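Local coordinates for protein ORF14 (Streptomyces clavuligerus, PDB 2WPX) that binds acetyl-coenzyme A and is probably an acyltransferase of the clavulanic acid biosynthesis pathway, built from two GNAT-type halves in tandem, at residues Ala178-Val183 / Arg273-His278; Gly232-His237 / Arg294-Val299; Thr304-Ala307 / Met313-Val316. One frame throughout, in Å; residues are numbered along the deposited sequence.

Interaction 1: Ala178-Val183 / Arg273-His278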
ATOM      1  N   ALA A 178      10.783   5.445  31.372  1.00 24.57           N
ATOM      2  CA  ALA A 178      12.130   5.321  31.901  1.00 24.36           C
ATOM      3  C   ALA A 178      12.781   4.135  31.242  1.00 24.30           C
ATOM      4  O   ALA A 178      12.142   3.116  31.003  1.00 24.08           O
ATOM      5  CB  ALA A 178      12.085   5.141  33.409  1.00 25.80           C
ATOM      6  N   GLY A 179      14.055   4.270  30.924  1.00 24.73           N
ATOM      7  CA  GLY A 179      14.758   3.217  30.200  1.00 25.46           C
ATOM      8  C   GLY A 179      14.746   3.412  28.693  1.00 24.46           C
ATOM      9  O   GLY A 179      15.504   2.716  27.970  1.00 25.14           O
ATOM     10  N   TYR A 180      13.898   4.324  28.191  1.00 22.99           N
ATOM     11  CA  TYR A 180      13.786   4.484  26.707  1.00 23.25           C
ATOM     12  C   TYR A 180      14.236   5.826  26.140  1.00 23.37           C
ATOM     13  O   TYR A 180      14.251   6.800  26.841  1.00 23.19           O
ATOM     14  CB  TYR A 180      12.370   4.165  26.215  1.00 21.95           C
ATOM     15  CG  TYR A 180      11.970   2.748  26.550  1.00 20.96           C
ATOM     16  CD1 TYR A 180      11.422   2.433  27.803  1.00 21.10           C
ATOM     17  CD2 TYR A 180      12.179   1.714  25.630  1.00 17.28           C
ATOM     18  CE1 TYR A 180      11.077   1.130  28.122  1.00 19.55           C
ATOM     19  CE2 TYR A 180      11.858   0.419  25.938  1.00 20.16           C
ATOM     20  CZ  TYR A 180      11.301   0.130  27.187  1.00 22.77           C
ATOM     21  OH  TYR A 180      10.950  -1.167  27.472  1.00 24.29           O
ATOM     22  N   SER A 181      14.620   5.879  24.869  1.00 23.72           N
ATOM     23  CA  SER A 181      14.677   7.195  24.232  1.00 24.62           C
ATOM     24  C   SER A 181      14.165   7.192  22.813  1.00 23.76           C
ATOM     25  O   SER A 181      14.289   6.207  22.087  1.00 24.53           O
ATOM     26  CB  SER A 181      16.062   7.800  24.316  1.00 24.80           C
ATOM     27  OG  SER A 181      16.974   6.811  23.990  1.00 29.17           O
ATOM     28  N   LEU A 182      13.593   8.320  22.420  1.00 23.48           N
ATOM     29  CA  LEU A 182      13.037   8.487  21.087  1.00 22.56           C
ATOM     30  C   LEU A 182      14.129   8.861  20.125  1.00 21.95           C
ATOM     31  O   LEU A 182      14.917   9.738  20.433  1.00 21.52           O
ATOM     32  CB  LEU A 182      12.061   9.634  21.139  1.00 22.84           C
ATOM     33  CG  LEU A 182      10.813   9.087  21.800  1.00 25.68           C
ATOM     34  CD1 LEU A 182       9.720  10.095  21.574  1.00 29.26           C
ATOM     35  CD2 LEU A 182      10.413   7.764  21.130  1.00 24.74           C
ATOM     36  N   VAL A 183      14.183   8.204  18.972  1.00 21.11           N
ATOM     37  CA  VAL A 183      15.013   8.691  17.833  1.00 20.67           C
ATOM     38  C   VAL A 183      14.135   8.904  16.561  1.00 19.74           C
ATOM     39  O   VAL A 183      13.076   8.244  16.383  1.00 19.41           O
ATOM     40  CB  VAL A 183      16.201   7.700  17.545  1.00 21.18           C
ATOM     41  CG1 VAL A 183      15.670   6.370  16.968  1.00 17.22           C
ATOM     42  CG2 VAL A 183      17.251   8.292  16.599  1.00 20.60           C
ATOM     43  N   ARG A 273       8.701  -7.642  20.809  1.00 23.85           N
ATOM     44  CA  ARG A 273       7.989  -8.536  21.724  1.00 26.43           C
ATOM     45  C   ARG A 273       8.417  -8.410  23.203  1.00 25.95           C
ATOM     46  O   ARG A 273       7.561  -8.523  24.084  1.00 26.98           O
ATOM     47  CB  ARG A 273       8.041 -10.027  21.271  1.00 28.79           C
ATOM     48  CG  ARG A 273       9.424 -10.701  21.434  1.00 31.64           C
ATOM     49  CD  ARG A 273       9.366 -12.222  21.288  1.00 37.09           C
ATOM     50  NE  ARG A 273      10.700 -12.747  20.992  1.00 40.63           N
ATOM     51  CZ  ARG A 273      11.075 -14.023  21.093  1.00 44.62           C
ATOM     52  NH1 ARG A 273      10.223 -14.953  21.500  1.00 46.61           N
ATOM     53  NH2 ARG A 273      12.327 -14.376  20.796  1.00 47.69           N
ATOM     54  N   GLU A 274       9.709  -8.205  23.480  1.00 25.36           N
ATOM     55  CA  GLU A 274      10.166  -7.942  24.870  1.00 25.22           C
ATOM     56  C   GLU A 274       9.895  -6.513  25.371  1.00 23.63           C
ATOM     57  O   GLU A 274      10.354  -6.149  26.442  1.00 23.54           O
ATOM     58  CB  GLU A 274      11.667  -8.249  25.050  1.00 25.94           C
ATOM     59  CG  GLU A 274      12.144  -9.520  24.374  1.00 27.49           C
ATOM     60  CD  GLU A 274      13.576  -9.798  24.691  1.00 27.72           C
ATOM     61  OE1 GLU A 274      14.380  -9.898  23.770  1.00 30.26           O
ATOM     62  OE2 GLU A 274      13.928  -9.889  25.879  1.00 29.39           O
ATOM     63  N   HIS A 275       9.178  -5.698  24.603  1.00 22.68           N
ATOM     64  CA  HIS A 275       8.903  -4.346  25.050  1.00 22.19           C
ATOM     65  C   HIS A 275       7.437  -3.932  24.946  1.00 22.67           C
ATOM     66  O   HIS A 275       7.122  -2.751  24.750  1.00 20.46           O
ATOM     67  CB  HIS A 275       9.834  -3.370  24.336  1.00 21.56           C
ATOM     68  CG  HIS A 275      11.278  -3.667  24.597  1.00 21.85           C
ATOM     69  ND1 HIS A 275      11.971  -3.122  25.657  1.00 21.63           N
ATOM     70  CD2 HIS A 275      12.144  -4.495  23.968  1.00 23.82           C
ATOM     71  CE1 HIS A 275      13.207  -3.597  25.667  1.00 24.57           C
ATOM     72  NE2 HIS A 275      13.341  -4.427  24.645  1.00 23.89           N
ATOM     73  N   ARG A 276       6.555  -4.918  25.068  1.00 23.94           N
ATOM     74  CA  ARG A 276       5.143  -4.627  25.066  1.00 25.92           C
ATOM     75  C   ARG A 276       4.916  -4.081  26.472  1.00 26.47           C
ATOM     76  O   ARG A 276       5.801  -4.210  27.347  1.00 26.15           O
ATOM     77  CB  ARG A 276       4.300  -5.907  24.879  1.00 28.11           C
ATOM     78  CG  ARG A 276       4.526  -6.737  23.572  1.00 30.75           C
ATOM     79  CD  ARG A 276       4.363  -5.873  22.288  1.00 35.11           C
ATOM     80  NE  ARG A 276       3.040  -5.236  22.189  1.00 38.71           N
ATOM     81  CZ  ARG A 276       1.999  -5.803  21.591  1.00 41.49           C
ATOM     82  NH1 ARG A 276       2.134  -7.002  21.047  1.00 44.25           N
ATOM     83  NH2 ARG A 276       0.832  -5.187  21.535  1.00 43.42           N
ATOM     84  N   GLY A 277       3.758  -3.464  26.673  1.00 26.17           N
ATOM     85  CA  GLY A 277       3.310  -3.089  27.999  1.00 27.10           C
ATOM     86  C   GLY A 277       3.781  -1.738  28.475  1.00 25.80           C
ATOM     87  O   GLY A 277       3.524  -1.363  29.602  1.00 27.21           O
ATOM     88  N   HIS A 278       4.466  -1.005  27.610  1.00 24.35           N
ATOM     89  CA  HIS A 278       4.910   0.352  27.936  1.00 23.53           C
ATOM     90  C   HIS A 278       4.241   1.412  27.069  1.00 22.23           C
ATOM     91  O   HIS A 278       4.667   2.573  27.053  1.00 20.84           O
ATOM     92  CB  HIS A 278       6.417   0.445  27.766  1.00 23.06           C
ATOM     93  CG  HIS A 278       7.172  -0.545  28.602  1.00 25.96           C
ATOM     94  ND1 HIS A 278       7.454  -1.825  28.175  1.00 26.64           N
ATOM     95  CD2 HIS A 278       7.650  -0.457  29.866  1.00 26.26           C
ATOM     96  CE1 HIS A 278       8.066  -2.486  29.143  1.00 24.35           C
ATOM     97  NE2 HIS A 278       8.203  -1.673  30.172  1.00 23.83           N
TER
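Tyr180, the first residue of strand 180-185, faces the irregular loop carrying His275 and His278 across a wide backbone gap, its CA lying 10.2 Å from the CA of His275, and side chains alone bridge the two segments. Most of the distance is spanned by the phenol of Tyr180. Its ring sits beside the backbone N of Tyr180 and anti to the carbonyl carbon (chi1 -60°), which sends the hydroxyl straight out between the two histidines. There OH and His275 ND1 form a hydrogen bond of 2.9 Å, either group being a possible donor. The bond is made edge to edge: OH lies near the plane of the imidazole, ND1 lies near the plane of the phenol, and the two rings meet rim to rim with their planes at 87°. His278 turns a face to the same hydroxyl, which hovers over the imidazole toward its rim, 3.6 Å from CE1 of His278, and the edge of the Tyr180 ring points at that face with the planes inclined by 51°. One imidazole bonds the hydroxyl through a ring nitrogen, whereas the other meets it with a face, off-centre; histidine suits both places, offering an in-plane polar nitrogen and a flat aromatic face. Between them Gly277 has a positive phi, which glycine takes easily, and His278 follows with its side chain turned toward the tyrosine. His242, from the neighbouring strand, adds a ring against both Tyr180 and His275. The result is an aromatic cluster between an outermost strand and the loop joining strand 263-271 to helix 280-295. By its place between strand and helix that loop probably corresponds to the pyrophosphate-binding loop of GNAT folds, although the acetyl-CoA pocket seen here lies in the N-terminal half.

Interaction 2: Gly232-His237 / Arg294-Val299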
ATOM      1  N   GLY A 232       9.354   9.665  -5.899  1.00 12.47           N
ATOM      2  CA  GLY A 232       9.172  11.005  -5.330  1.00 14.79           C
ATOM      3  C   GLY A 232       8.545  10.982  -3.935  1.00 15.49           C
ATOM      4  O   GLY A 232       8.016  11.996  -3.470  1.00 15.16           O
ATOM      5  N   ARG A 233       8.551   9.797  -3.308  1.00 14.71           N
ATOM      6  CA  ARG A 233       8.019   9.631  -1.965  1.00 15.43           C
ATOM      7  C   ARG A 233       9.086   9.948  -0.917  1.00 15.32           C
ATOM      8  O   ARG A 233      10.238   9.517  -1.031  1.00 13.92           O
ATOM      9  CB  ARG A 233       7.532   8.188  -1.753  1.00 14.84           C
ATOM     10  CG  ARG A 233       6.210   7.931  -2.424  1.00 15.76           C
ATOM     11  CD  ARG A 233       5.828   6.505  -2.357  1.00 14.57           C
ATOM     12  NE  ARG A 233       4.492   6.316  -2.923  1.00 15.82           N
ATOM     13  CZ  ARG A 233       3.394   6.365  -2.177  1.00 18.03           C
ATOM     14  NH1 ARG A 233       3.491   6.612  -0.874  1.00 16.13           N
ATOM     15  NH2 ARG A 233       2.213   6.182  -2.718  1.00 14.78           N
ATOM     16  N   ARG A 234       8.651  10.646   0.121  1.00 14.98           N
ATOM     17  CA  ARG A 234       9.455  11.047   1.240  1.00 16.16           C
ATOM     18  C   ARG A 234       8.957  10.258   2.470  1.00 16.63           C
ATOM     19  O   ARG A 234       7.754   9.984   2.581  1.00 17.32           O
ATOM     20  CB  ARG A 234       9.026  12.482   1.500  1.00 18.32           C
ATOM     21  CG  ARG A 234      10.020  13.414   1.821  1.00 19.10           C
ATOM     22  CD  ARG A 234       9.677  14.734   1.127  1.00 23.27           C
ATOM     23  NE  ARG A 234       8.454  15.485   1.446  1.00 25.76           N
ATOM     24  CZ  ARG A 234       7.612  15.972   0.503  1.00 26.94           C
ATOM     25  NH1 ARG A 234       7.790  15.691  -0.795  1.00 23.10           N
ATOM     26  NH2 ARG A 234       6.577  16.727   0.829  1.00 20.99           N
ATOM     27  N   ALA A 235       9.815   9.990   3.460  1.00 15.83           N
ATOM     28  CA  ALA A 235       9.331   9.236   4.622  1.00 15.30           C
ATOM     29  C   ALA A 235       9.781   9.830   5.952  1.00 15.38           C
ATOM     30  O   ALA A 235      10.732  10.616   5.998  1.00 16.21           O
ATOM     31  CB  ALA A 235       9.718   7.750   4.505  1.00 14.02           C
ATOM     32  N   TYR A 236       9.061   9.494   7.023  1.00 14.37           N
ATOM     33  CA  TYR A 236       9.361  10.062   8.339  1.00 15.68           C
ATOM     34  C   TYR A 236       9.344   8.934   9.376  1.00 15.39           C
ATOM     35  O   TYR A 236       8.356   8.165   9.451  1.00 15.20           O
ATOM     36  CB  TYR A 236       8.355  11.157   8.722  1.00 16.84           C
ATOM     37  CG  TYR A 236       8.408  12.388   7.873  1.00 18.82           C
ATOM     38  CD1 TYR A 236       7.725  12.451   6.627  1.00 20.02           C
ATOM     39  CD2 TYR A 236       9.127  13.504   8.282  1.00 20.23           C
ATOM     40  CE1 TYR A 236       7.763  13.583   5.847  1.00 17.77           C
ATOM     41  CE2 TYR A 236       9.163  14.646   7.485  1.00 17.64           C
ATOM     42  CZ  TYR A 236       8.492  14.658   6.285  1.00 17.42           C
ATOM     43  OH  TYR A 236       8.513  15.757   5.520  1.00 20.14           O
ATOM     44  N   HIS A 237      10.432   8.805  10.144  1.00 14.28           N
ATOM     45  CA  HIS A 237      10.578   7.689  11.091  1.00 13.73           C
ATOM     46  C   HIS A 237      10.834   8.156  12.524  1.00 13.95           C
ATOM     47  O   HIS A 237      11.568   9.100  12.745  1.00 13.78           O
ATOM     48  CB  HIS A 237      11.720   6.773  10.687  1.00 12.48           C
ATOM     49  CG  HIS A 237      11.579   6.223   9.309  1.00 15.60           C
ATOM     50  ND1 HIS A 237      11.994   6.915   8.189  1.00 19.47           N
ATOM     51  CD2 HIS A 237      11.047   5.057   8.858  1.00 16.45           C
ATOM     52  CE1 HIS A 237      11.748   6.188   7.112  1.00 17.40           C
ATOM     53  NE2 HIS A 237      11.189   5.050   7.492  1.00 18.73           N
ATOM     54  N   ARG A 294       5.335  19.008  11.466  1.00 29.32           N
ATOM     55  CA  ARG A 294       6.161  20.175  11.544  1.00 31.61           C
ATOM     56  C   ARG A 294       6.982  20.338  10.266  1.00 29.11           C
ATOM     57  O   ARG A 294       7.532  21.393  10.019  1.00 30.56           O
ATOM     58  CB  ARG A 294       6.981  20.237  12.852  1.00 34.91           C
ATOM     59  CG  ARG A 294       8.207  19.362  12.898  1.00 37.03           C
ATOM     60  CD  ARG A 294       9.337  19.984  13.780  1.00 46.01           C
ATOM     61  NE  ARG A 294       8.922  20.132  15.171  1.00 53.32           N
ATOM     62  CZ  ARG A 294       8.511  19.122  15.932  1.00 56.16           C
ATOM     63  NH1 ARG A 294       8.455  17.883  15.437  1.00 54.93           N
ATOM     64  NH2 ARG A 294       8.146  19.357  17.185  1.00 61.24           N
ATOM     65  N   HIS A 295       6.994  19.313   9.424  1.00 25.65           N
ATOM     66  CA  HIS A 295       7.610  19.410   8.097  1.00 25.52           C
ATOM     67  C   HIS A 295       6.590  19.459   6.913  1.00 25.44           C
ATOM     68  O   HIS A 295       6.924  19.855   5.804  1.00 26.13           O
ATOM     69  CB  HIS A 295       8.575  18.243   7.934  1.00 24.02           C
ATOM     70  CG  HIS A 295       9.708  18.298   8.905  1.00 27.69           C
ATOM     71  ND1 HIS A 295      10.874  18.990   8.641  1.00 29.53           N
ATOM     72  CD2 HIS A 295       9.841  17.788  10.154  1.00 25.97           C
ATOM     73  CE1 HIS A 295      11.681  18.891   9.685  1.00 32.13           C
ATOM     74  NE2 HIS A 295      11.079  18.164  10.613  1.00 29.18           N
ATOM     75  N   GLU A 296       5.359  19.020   7.183  1.00 24.70           N
ATOM     76  CA  GLU A 296       4.290  18.921   6.220  1.00 24.36           C
ATOM     77  C   GLU A 296       3.070  19.540   6.922  1.00 25.78           C
ATOM     78  O   GLU A 296       2.135  18.840   7.283  1.00 24.89           O
ATOM     79  CB  GLU A 296       4.032  17.440   5.945  1.00 23.60           C
ATOM     80  CG  GLU A 296       4.193  16.928   4.497  1.00 26.56           C
ATOM     81  CD  GLU A 296       5.593  16.971   3.987  1.00 28.65           C
ATOM     82  OE1 GLU A 296       5.974  18.028   3.515  1.00 40.40           O
ATOM     83  OE2 GLU A 296       6.325  15.984   3.999  1.00 30.98           O
ATOM     84  N   PRO A 297       3.095  20.875   7.150  1.00 29.06           N
ATOM     85  CA  PRO A 297       1.966  21.573   7.779  1.00 31.79           C
ATOM     86  C   PRO A 297       0.611  21.352   7.108  1.00 32.16           C
ATOM     87  O   PRO A 297      -0.394  21.517   7.761  1.00 35.03           O
ATOM     88  CB  PRO A 297       2.352  23.067   7.671  1.00 35.91           C
ATOM     89  CG  PRO A 297       3.533  23.124   6.682  1.00 34.45           C
ATOM     90  CD  PRO A 297       4.219  21.795   6.853  1.00 30.49           C
ATOM     91  N   GLU A 298       0.559  21.029   5.823  1.00 29.96           N
ATOM     92  CA  GLU A 298      -0.715  21.044   5.137  1.00 30.36           C
ATOM     93  C   GLU A 298      -1.387  19.711   5.254  1.00 27.19           C
ATOM     94  O   GLU A 298      -2.511  19.568   4.821  1.00 27.35           O
ATOM     95  CB  GLU A 298      -0.543  21.380   3.669  1.00 31.75           C
ATOM     96  CG  GLU A 298      -0.385  22.854   3.417  1.00 38.71           C
ATOM     97  CD  GLU A 298       0.005  23.148   1.989  1.00 45.48           C
ATOM     98  OE1 GLU A 298       1.207  23.068   1.681  1.00 48.93           O
ATOM     99  OE2 GLU A 298      -0.869  23.484   1.164  1.00 50.61           O
ATOM    100  N   VAL A 299      -0.677  18.732   5.826  1.00 24.21           N
ATOM    101  CA  VAL A 299      -1.227  17.402   6.018  1.00 21.72           C
ATOM    102  C   VAL A 299      -2.420  17.395   6.974  1.00 23.12           C
ATOM    103  O   VAL A 299      -2.421  18.003   8.041  1.00 24.63           O
ATOM    104  CB  VAL A 299      -0.153  16.374   6.488  1.00 20.11           C
ATOM    105  CG1 VAL A 299      -0.832  15.146   6.925  1.00 18.34           C
ATOM    106  CG2 VAL A 299       0.809  16.056   5.366  1.00 17.71           C
TER
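The guanidinium of Arg234 and the ring of Tyr236 both meet Glu296 by their edges, with a carboxylate oxygen near the plane of each, while His295 approaches the tyrosine obliquely. The carboxylate stands steeply to both partners, its plane 71° from the guanidinium and 76° from the phenol, and both donors reach its oxygens from above its plane. Tyr236 OH donates to Glu296 OE2 at 2.7 Å. Arg234 NH2 gives a salt bridge to Glu296 OE1 at 3.0 Å, with an N-H...O angle of 161°; NE and NH2 add only weak bonds to OE2. Each oxygen thus has one good donor, which fixes the rotation of the carboxylate. A bend in the glutamate chain at chi2, matched by bends at chi2 and chi3 of Arg234, brings the charges together from opposite directions. Beside them, His295 CB comes obliquely against the tyrosine, 3.5 Å from OH of Tyr236, and also touches CE2. Tyr291 meets the same tyrosine edge-to-face, and Lys256 touches both Glu296 and Arg234. Tyrosine suits this strand site because its ring packs against helix 280-295 while its hydroxyl reaches the carboxylate of Glu296. Glu296 begins a type I turn just after helix 280-295; through it and His295 the contact joins the end of that helix to strand 234-242, a helix-on-sheet pairing of the C-terminal GNAT fold.

Interaction 3: Thr304-Ala307 / Met313-Val316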
ATOM      1  N   THR A 304      -4.181   4.629   6.933  1.00 13.74           N
ATOM      2  CA  THR A 304      -3.401   3.494   7.343  1.00 14.79           C
ATOM      3  C   THR A 304      -4.237   2.206   7.156  1.00 15.29           C
ATOM      4  O   THR A 304      -5.440   2.303   6.825  1.00 15.17           O
ATOM      5  CB  THR A 304      -2.983   3.650   8.844  1.00 15.54           C
ATOM      6  OG1 THR A 304      -1.831   2.835   9.133  1.00 14.23           O
ATOM      7  CG2 THR A 304      -4.166   3.316   9.784  1.00 12.44           C
ATOM      8  N   ALA A 305      -3.620   1.030   7.363  1.00 14.64           N
ATOM      9  CA  ALA A 305      -4.340  -0.238   7.239  1.00 16.10           C
ATOM     10  C   ALA A 305      -3.738  -1.287   8.133  1.00 16.90           C
ATOM     11  O   ALA A 305      -2.525  -1.478   8.142  1.00 17.88           O
ATOM     12  CB  ALA A 305      -4.307  -0.772   5.769  1.00 15.94           C
ATOM     13  N   ASN A 306      -4.613  -1.988   8.842  1.00 17.34           N
ATOM     14  CA  ASN A 306      -4.245  -3.130   9.669  1.00 18.60           C
ATOM     15  C   ASN A 306      -4.954  -4.371   9.234  1.00 18.61           C
ATOM     16  O   ASN A 306      -6.117  -4.320   8.811  1.00 17.76           O
ATOM     17  CB  ASN A 306      -4.671  -2.870  11.087  1.00 17.83           C
ATOM     18  CG  ASN A 306      -3.928  -1.765  11.665  1.00 20.45           C
ATOM     19  OD1 ASN A 306      -4.466  -0.684  11.919  1.00 20.70           O
ATOM     20  ND2 ASN A 306      -2.632  -1.994  11.865  1.00 23.68           N
ATOM     21  N   ALA A 307      -4.285  -5.502   9.387  1.00 19.09           N
ATOM     22  CA  ALA A 307      -5.014  -6.747   9.338  1.00 19.62           C
ATOM     23  C   ALA A 307      -6.097  -6.695  10.420  1.00 19.52           C
ATOM     24  O   ALA A 307      -5.840  -6.300  11.573  1.00 18.09           O
ATOM     25  CB  ALA A 307      -4.102  -7.916   9.553  1.00 21.43           C
ATOM     26  N   MET A 313      -2.921  -2.854  17.642  1.00 21.24           N
ATOM     27  CA  MET A 313      -2.682  -1.649  16.848  1.00 20.31           C
ATOM     28  C   MET A 313      -3.988  -1.017  16.430  1.00 18.35           C
ATOM     29  O   MET A 313      -4.094   0.213  16.334  1.00 17.66           O
ATOM     30  CB  MET A 313      -1.793  -1.877  15.601  1.00 21.29           C
ATOM     31  CG  MET A 313      -0.285  -2.095  15.846  1.00 25.45           C
ATOM     32  SD  MET A 313       0.419  -1.550  17.456  1.00 34.16           S
ATOM     33  CE  MET A 313       0.622   0.206  17.218  1.00 30.64           C
ATOM     34  N   ILE A 314      -5.002  -1.826  16.153  1.00 18.50           N
ATOM     35  CA  ILE A 314      -6.323  -1.214  15.911  1.00 17.98           C
ATOM     36  C   ILE A 314      -6.769  -0.365  17.138  1.00 17.53           C
ATOM     37  O   ILE A 314      -7.257   0.770  17.027  1.00 17.71           O
ATOM     38  CB  ILE A 314      -7.359  -2.283  15.589  1.00 18.25           C
ATOM     39  CG1 ILE A 314      -7.105  -2.826  14.152  1.00 20.88           C
ATOM     40  CG2 ILE A 314      -8.727  -1.694  15.700  1.00 17.27           C
ATOM     41  CD1 ILE A 314      -8.048  -3.987  13.715  1.00 20.34           C
ATOM     42  N   ALA A 315      -6.601  -0.925  18.326  1.00 18.37           N
ATOM     43  CA  ALA A 315      -6.924  -0.192  19.553  1.00 17.79           C
ATOM     44  C   ALA A 315      -6.090   1.081  19.650  1.00 17.48           C
ATOM     45  O   ALA A 315      -6.583   2.149  19.980  1.00 17.83           O
ATOM     46  CB  ALA A 315      -6.707  -1.081  20.732  1.00 18.71           C
ATOM     47  N   VAL A 316      -4.823   1.005  19.287  1.00 17.47           N
ATOM     48  CA  VAL A 316      -4.037   2.230  19.231  1.00 16.73           C
ATOM     49  C   VAL A 316      -4.480   3.249  18.193  1.00 15.93           C
ATOM     50  O   VAL A 316      -4.506   4.455  18.482  1.00 17.68           O
ATOM     51  CB  VAL A 316      -2.575   1.934  19.065  1.00 17.72           C
ATOM     52  CG1 VAL A 316      -1.805   3.240  18.903  1.00 19.30           C
ATOM     53  CG2 VAL A 316      -2.090   1.204  20.339  1.00 19.36           C
TER
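Asn306 and Ile314 adopt similar first torsions, with CG of the asparagine (chi1 -66°) and CG1 of the isoleucine (chi1 -73°) each anti to its own carbonyl carbon, and the two side chains slide past each other in opposite directions. The flank of Asn306 does the touching here: its CB lies 3.9 Å from CG1 of Ile314. The isoleucine then runs on extended (chi2 177°), bringing its end toward the strand, where CD1 comes within 3.8 Å of the carbonyl O of Ala307. Met313 meets the amide from another direction, crossing it at about a right angle, with CB 3.8 Å from ND2 of Asn306. Beyond CB the methionine chain bends twice and leads away from the strand; the side chain also touches Lys285 of helix 280-295, while CB meets the asparagine. No hydrogen bond joins the two segments, and the contact is one of van der Waals touch. The polar end of Asn306 has other work: OD1 accepts a hydrogen bond from Gln159 NE2 and a weak one from Asn317 ND2. Asparagine suits this place because its CB packs on an aliphatic neighbour while OD1 takes a bond from strand 149-162 and a weak one from helix 311-319. At the closest point the CA atoms of Asn306 and Ile314 are 6.9 Å apart. The helix is thereby folded back beside the end of the strand it follows, the strand-helix succession that, in GNAT folds, follows the helix after the pyrophosphate-binding loop; here that is probably helix 280-295.

From the N terminus, the acetyl-CoA-binding half comes first, and all three contacts belong to what follows it. Segment 178-183 opens interaction 1, and 232-237 opens interaction 2 before 273-278 closes the first; 294-299 then closes the second, so the two loops cross. Interaction 3 stands in series after both, with five residues between its segments, the last two already in helix 311-319. Helix 280-295 is the common thread: interaction 1 joins strand 180-185 to the loop leading into it, interaction 2 joins strand 234-242 to its far end, and Met313 of interaction 3 touches its side. The two strands are neighbours in the sheet, yet the centres of interactions 1 and 2 lie about 25 Å apart.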